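Local coordinates for stage II sporulation protein Q (Bacillus subtilis, PDB 3TUF), which forms, together with SpoIIIAH, an intercellular channel between mother cell and forespore and takes part in forespore engulfment during sporulation, at residues Met38-Val46 against Phe94-Gly102. Residues are numbered along the deposited sequence; the frame is centred on the assembly and turned at random.
Sequences MENVAMPVV and FDVSASLSG
Ser99, Leu100 and Glu39 have the most surface buried where residues 38-46 run antiparallel alongside 94-102. Ser99 engages both backbone polar atoms of Ala42: Ala42 N donates to Ser99 O (3.2 Å), while Ser99 OG donates to Ala42 O at 2.8 Å, in the carbonyl plane and on a lone pair. With OG turned opposite its own backbone N (chi1 164°), the hydroxyl swings across to that carbonyl, and a side chain this short suits so close an approach of the two backbones, 4.6 Å between the CA atoms of Ala42 and Ser99. The small methyl of Ala42 fits here as well, resting 3.7 Å from Ser99 O.

Next along the chain, Leu100 brings CD2 to 3.5 Å from Asn40 O and beside the CG methylene of Glu39, and its branched side chain also packs on Leu125. Glu39 reaches past it with a chain extended beyond CG, long enough to place OE1 on the backbone N of Ser101, in a nearly straight bond of 2.8 Å (174° at the hydrogen). Replacing Glu39 with an alanine would probably leave Ser101 N without this acceptor and uncover one flank of Leu100. Ser101 OG, close to the same carboxylate, is held by Gln145 N.

Farther along 38-46, Ser97 N donates to Pro44 O from well above the carbonyl plane, at 2.9 Å, and the branched Val45 lays CG2 against the apolar ring of Phe94 (3.6 Å to CE1), the two side chains at about a right angle. Val45 and Val96 form a single antiparallel beta bridge, so residues 38-46 lie along the outer side of strand 95-97, whose other neighbour is strand 148-151: an irregular edge extension of a small antiparallel sheet in the M23 peptidase-like beta domain.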
ATOM      1  N   MET A  38      -9.927 -17.170 -43.085  1.00 86.51           N
ATOM      2  CA  MET A  38     -10.767 -17.434 -44.229  1.00 76.20           C
ATOM      3  C   MET A  38     -12.163 -17.882 -43.847  1.00 85.72           C
ATOM      4  O   MET A  38     -13.027 -17.954 -44.698  1.00 90.21           O
ATOM      5  CB  MET A  38     -10.122 -18.483 -45.127  1.00 92.68           C
ATOM      6  CG  MET A  38      -8.870 -19.130 -44.557  1.00108.39           C
ATOM      7  SD  MET A  38      -8.549 -20.775 -45.242  1.00118.22           S
ATOM      8  CE  MET A  38      -9.337 -21.818 -44.024  1.00 95.12           C
ATOM      9  N   GLU A  39     -12.402 -18.187 -42.581  1.00 77.08           N
ATOM     10  CA  GLU A  39     -13.746 -18.583 -42.206  1.00 65.43           C
ATOM     11  C   GLU A  39     -14.409 -17.636 -41.246  1.00 63.87           C
ATOM     12  O   GLU A  39     -13.768 -16.820 -40.652  1.00 60.42           O
ATOM     13  CB  GLU A  39     -13.801 -20.019 -41.684  1.00 71.71           C
ATOM     14  CG  GLU A  39     -12.922 -20.345 -40.517  1.00 74.08           C
ATOM     15  CD  GLU A  39     -12.950 -21.822 -40.168  1.00 68.91           C
ATOM     16  OE1 GLU A  39     -12.738 -22.161 -39.006  1.00 68.26           O
ATOM     17  OE2 GLU A  39     -13.179 -22.648 -41.047  1.00 64.87           O
ATOM     18  N   ASN A  40     -15.712 -17.766 -41.120  1.00 49.23           N
ATOM     19  CA  ASN A  40     -16.494 -16.906 -40.279  1.00 55.12           C
ATOM     20  C   ASN A  40     -16.757 -17.544 -38.947  1.00 56.08           C
ATOM     21  O   ASN A  40     -16.822 -18.731 -38.837  1.00 65.61           O
ATOM     22  CB  ASN A  40     -17.829 -16.624 -40.930  1.00 57.61           C
ATOM     23  CG  ASN A  40     -17.712 -15.798 -42.177  1.00 69.47           C
ATOM     24  OD1 ASN A  40     -16.634 -15.570 -42.690  1.00 71.68           O
ATOM     25  ND2 ASN A  40     -18.839 -15.352 -42.677  1.00 78.07           N
ATOM     26  N   VAL A  41     -16.937 -16.738 -37.930  1.00 51.70           N
ATOM     27  CA  VAL A  41     -17.105 -17.231 -36.573  1.00 47.08           C
ATOM     28  C   VAL A  41     -18.496 -17.783 -36.446  1.00 50.43           C
ATOM     29  O   VAL A  41     -19.442 -17.083 -36.702  1.00 52.68           O
ATOM     30  CB  VAL A  41     -16.882 -16.076 -35.533  1.00 49.35           C
ATOM     31  CG1 VAL A  41     -17.323 -16.484 -34.084  1.00 44.19           C
ATOM     32  CG2 VAL A  41     -15.417 -15.579 -35.579  1.00 49.33           C
ATOM     33  N   ALA A  42     -18.636 -19.042 -36.047  1.00 46.37           N
ATOM     34  CA  ALA A  42     -19.991 -19.620 -35.988  1.00 46.55           C
ATOM     35  C   ALA A  42     -20.520 -19.798 -34.567  1.00 42.90           C
ATOM     36  O   ALA A  42     -19.738 -20.002 -33.644  1.00 54.09           O
ATOM     37  CB  ALA A  42     -20.052 -20.944 -36.762  1.00 36.75           C
ATOM     38  N   MET A  43     -21.839 -19.702 -34.393  1.00 34.74           N
ATOM     39  CA  MET A  43     -22.496 -20.148 -33.160  1.00 41.34           C
ATOM     40  C   MET A  43     -21.955 -21.528 -32.817  1.00 39.94           C
ATOM     41  O   MET A  43     -21.838 -22.362 -33.689  1.00 50.04           O
ATOM     42  CB  MET A  43     -24.007 -20.189 -33.358  1.00 45.85           C
ATOM     43  CG  MET A  43     -24.567 -18.815 -33.282  1.00 57.77           C
ATOM     44  SD  MET A  43     -24.648 -18.293 -31.520  1.00 68.96           S
ATOM     45  CE  MET A  43     -26.207 -19.154 -31.115  1.00 78.30           C
ATOM     46  N   PRO A  44     -21.606 -21.775 -31.549  1.00 46.28           N
ATOM     47  CA  PRO A  44     -20.933 -23.040 -31.190  1.00 42.58           C
ATOM     48  C   PRO A  44     -21.914 -24.219 -30.973  1.00 46.46           C
ATOM     49  O   PRO A  44     -21.749 -25.019 -29.995  1.00 47.82           O
ATOM     50  CB  PRO A  44     -20.270 -22.680 -29.867  1.00 43.07           C
ATOM     51  CG  PRO A  44     -21.277 -21.828 -29.221  1.00 36.42           C
ATOM     52  CD  PRO A  44     -21.893 -20.975 -30.348  1.00 43.15           C
ATOM     53  N   VAL A  45     -22.904 -24.331 -31.867  1.00 40.30           N
ATOM     54  CA  VAL A  45     -24.036 -25.259 -31.666  1.00 40.07           C
ATOM     55  C   VAL A  45     -24.370 -25.862 -33.015  1.00 41.50           C
ATOM     56  O   VAL A  45     -23.923 -25.340 -34.030  1.00 41.98           O
ATOM     57  CB  VAL A  45     -25.197 -24.495 -31.055  1.00 42.67           C
ATOM     58  CG1 VAL A  45     -26.471 -25.087 -31.373  1.00 48.28           C
ATOM     59  CG2 VAL A  45     -25.058 -24.491 -29.577  1.00 35.90           C
ATOM     60  N   VAL A  46     -25.095 -26.985 -33.063  1.00 38.45           N
ATOM     61  CA  VAL A  46     -25.444 -27.520 -34.364  1.00 45.11           C
ATOM     62  C   VAL A  46     -26.842 -27.009 -34.738  1.00 38.79           C
ATOM     63  O   VAL A  46     -27.091 -26.514 -35.841  1.00 49.47           O
ATOM     64  CB  VAL A  46     -25.387 -29.062 -34.405  1.00 48.20           C
ATOM     65  CG1 VAL A  46     -25.916 -29.539 -35.736  1.00 46.89           C
ATOM     66  CG2 VAL A  46     -23.944 -29.614 -34.177  1.00 43.85           C
ATOM     67  N   PHE A  94     -28.038 -30.452 -25.589  1.00 32.48           N
ATOM     68  CA  PHE A  94     -27.901 -30.233 -27.000  1.00 32.91           C
ATOM     69  C   PHE A  94     -26.440 -30.293 -27.353  1.00 28.92           C
ATOM     70  O   PHE A  94     -25.554 -30.234 -26.460  1.00 36.00           O
ATOM     71  CB  PHE A  94     -28.506 -28.869 -27.349  1.00 33.21           C
ATOM     72  CG  PHE A  94     -27.849 -27.672 -26.595  1.00 34.80           C
ATOM     73  CD1 PHE A  94     -26.710 -27.028 -27.155  1.00 32.50           C
ATOM     74  CD2 PHE A  94     -28.367 -27.201 -25.350  1.00 38.08           C
ATOM     75  CE1 PHE A  94     -26.051 -25.968 -26.472  1.00 27.21           C
ATOM     76  CE2 PHE A  94     -27.765 -26.148 -24.678  1.00 30.49           C
ATOM     77  CZ  PHE A  94     -26.591 -25.524 -25.241  1.00 25.71           C
ATOM     78  N   ASP A  95     -26.138 -30.399 -28.628  1.00 31.74           N
ATOM     79  CA  ASP A  95     -24.778 -30.744 -28.992  1.00 32.80           C
ATOM     80  C   ASP A  95     -24.085 -29.467 -29.236  1.00 35.65           C
ATOM     81  O   ASP A  95     -24.637 -28.580 -29.879  1.00 42.06           O
ATOM     82  CB  ASP A  95     -24.751 -31.635 -30.231  1.00 35.17           C
ATOM     83  CG  ASP A  95     -25.558 -32.986 -30.024  1.00 47.27           C
ATOM     84  OD1 ASP A  95     -25.088 -33.869 -29.237  1.00 55.24           O
ATOM     85  OD2 ASP A  95     -26.637 -33.163 -30.645  1.00 49.70           O
ATOM     86  N   VAL A  96     -22.892 -29.351 -28.673  1.00 34.68           N
ATOM     87  CA  VAL A  96     -22.024 -28.215 -28.918  1.00 33.61           C
ATOM     88  C   VAL A  96     -20.995 -28.531 -30.005  1.00 38.49           C
ATOM     89  O   VAL A  96     -20.488 -29.666 -30.062  1.00 36.82           O
ATOM     90  CB  VAL A  96     -21.272 -27.995 -27.643  1.00 30.20           C
ATOM     91  CG1 VAL A  96     -19.956 -27.075 -27.835  1.00 34.51           C
ATOM     92  CG2 VAL A  96     -22.236 -27.544 -26.556  1.00 32.56           C
ATOM     93  N   SER A  97     -20.637 -27.550 -30.829  1.00 33.85           N
ATOM     94  CA  SER A  97     -19.670 -27.804 -31.895  1.00 36.28           C
ATOM     95  C   SER A  97     -18.708 -26.681 -32.099  1.00 40.92           C
ATOM     96  O   SER A  97     -18.948 -25.546 -31.712  1.00 31.61           O
ATOM     97  CB  SER A  97     -20.390 -28.052 -33.216  1.00 45.40           C
ATOM     98  OG  SER A  97     -21.347 -27.055 -33.420  1.00 44.11           O
ATOM     99  N   ALA A  98     -17.621 -26.992 -32.765  1.00 44.30           N
ATOM    100  CA  ALA A  98     -16.541 -26.053 -32.859  1.00 38.06           C
ATOM    101  C   ALA A  98     -16.999 -24.869 -33.708  1.00 44.20           C
ATOM    102  O   ALA A  98     -17.551 -25.012 -34.818  1.00 46.18           O
ATOM    103  CB  ALA A  98     -15.296 -26.709 -33.421  1.00 32.50           C
ATOM    104  N   SER A  99     -16.825 -23.697 -33.109  1.00 37.12           N
ATOM    105  CA  SER A  99     -17.132 -22.430 -33.724  1.00 40.61           C
ATOM    106  C   SER A  99     -16.174 -22.113 -34.860  1.00 42.55           C
ATOM    107  O   SER A  99     -16.544 -21.409 -35.777  1.00 46.93           O
ATOM    108  CB  SER A  99     -17.020 -21.351 -32.661  1.00 47.07           C
ATOM    109  OG  SER A  99     -16.946 -20.083 -33.272  1.00 52.19           O
ATOM    110  N   LEU A 100     -14.939 -22.597 -34.769  1.00 49.09           N
ATOM    111  CA  LEU A 100     -13.972 -22.469 -35.843  1.00 50.57           C
ATOM    112  C   LEU A 100     -13.087 -23.708 -35.819  1.00 56.16           C
ATOM    113  O   LEU A 100     -13.047 -24.426 -34.822  1.00 63.99           O
ATOM    114  CB  LEU A 100     -13.079 -21.246 -35.644  1.00 46.59           C
ATOM    115  CG  LEU A 100     -13.628 -19.805 -35.718  1.00 50.09           C
ATOM    116  CD1 LEU A 100     -12.685 -18.898 -35.000  1.00 46.04           C
ATOM    117  CD2 LEU A 100     -13.850 -19.278 -37.141  1.00 49.38           C
ATOM    118  N   SER A 101     -12.365 -23.949 -36.911  1.00 50.77           N
ATOM    119  CA  SER A 101     -11.426 -25.048 -36.977  1.00 53.26           C
ATOM    120  C   SER A 101     -10.129 -24.793 -36.151  1.00 66.24           C
ATOM    121  O   SER A 101      -9.652 -23.661 -35.990  1.00 60.62           O
ATOM    122  CB  SER A 101     -11.143 -25.355 -38.437  1.00 44.63           C
ATOM    123  OG  SER A 101     -12.383 -25.411 -39.179  1.00 60.03           O
ATOM    124  N   GLY A 102      -9.562 -25.849 -35.586  1.00 59.47           N
ATOM    125  CA  GLY A 102      -8.357 -25.668 -34.811  1.00 50.92           C
ATOM    126  C   GLY A 102      -7.924 -26.938 -34.181  1.00 63.79           C
ATOM    127  O   GLY A 102      -8.304 -28.016 -34.626  1.00 67.68           O
TER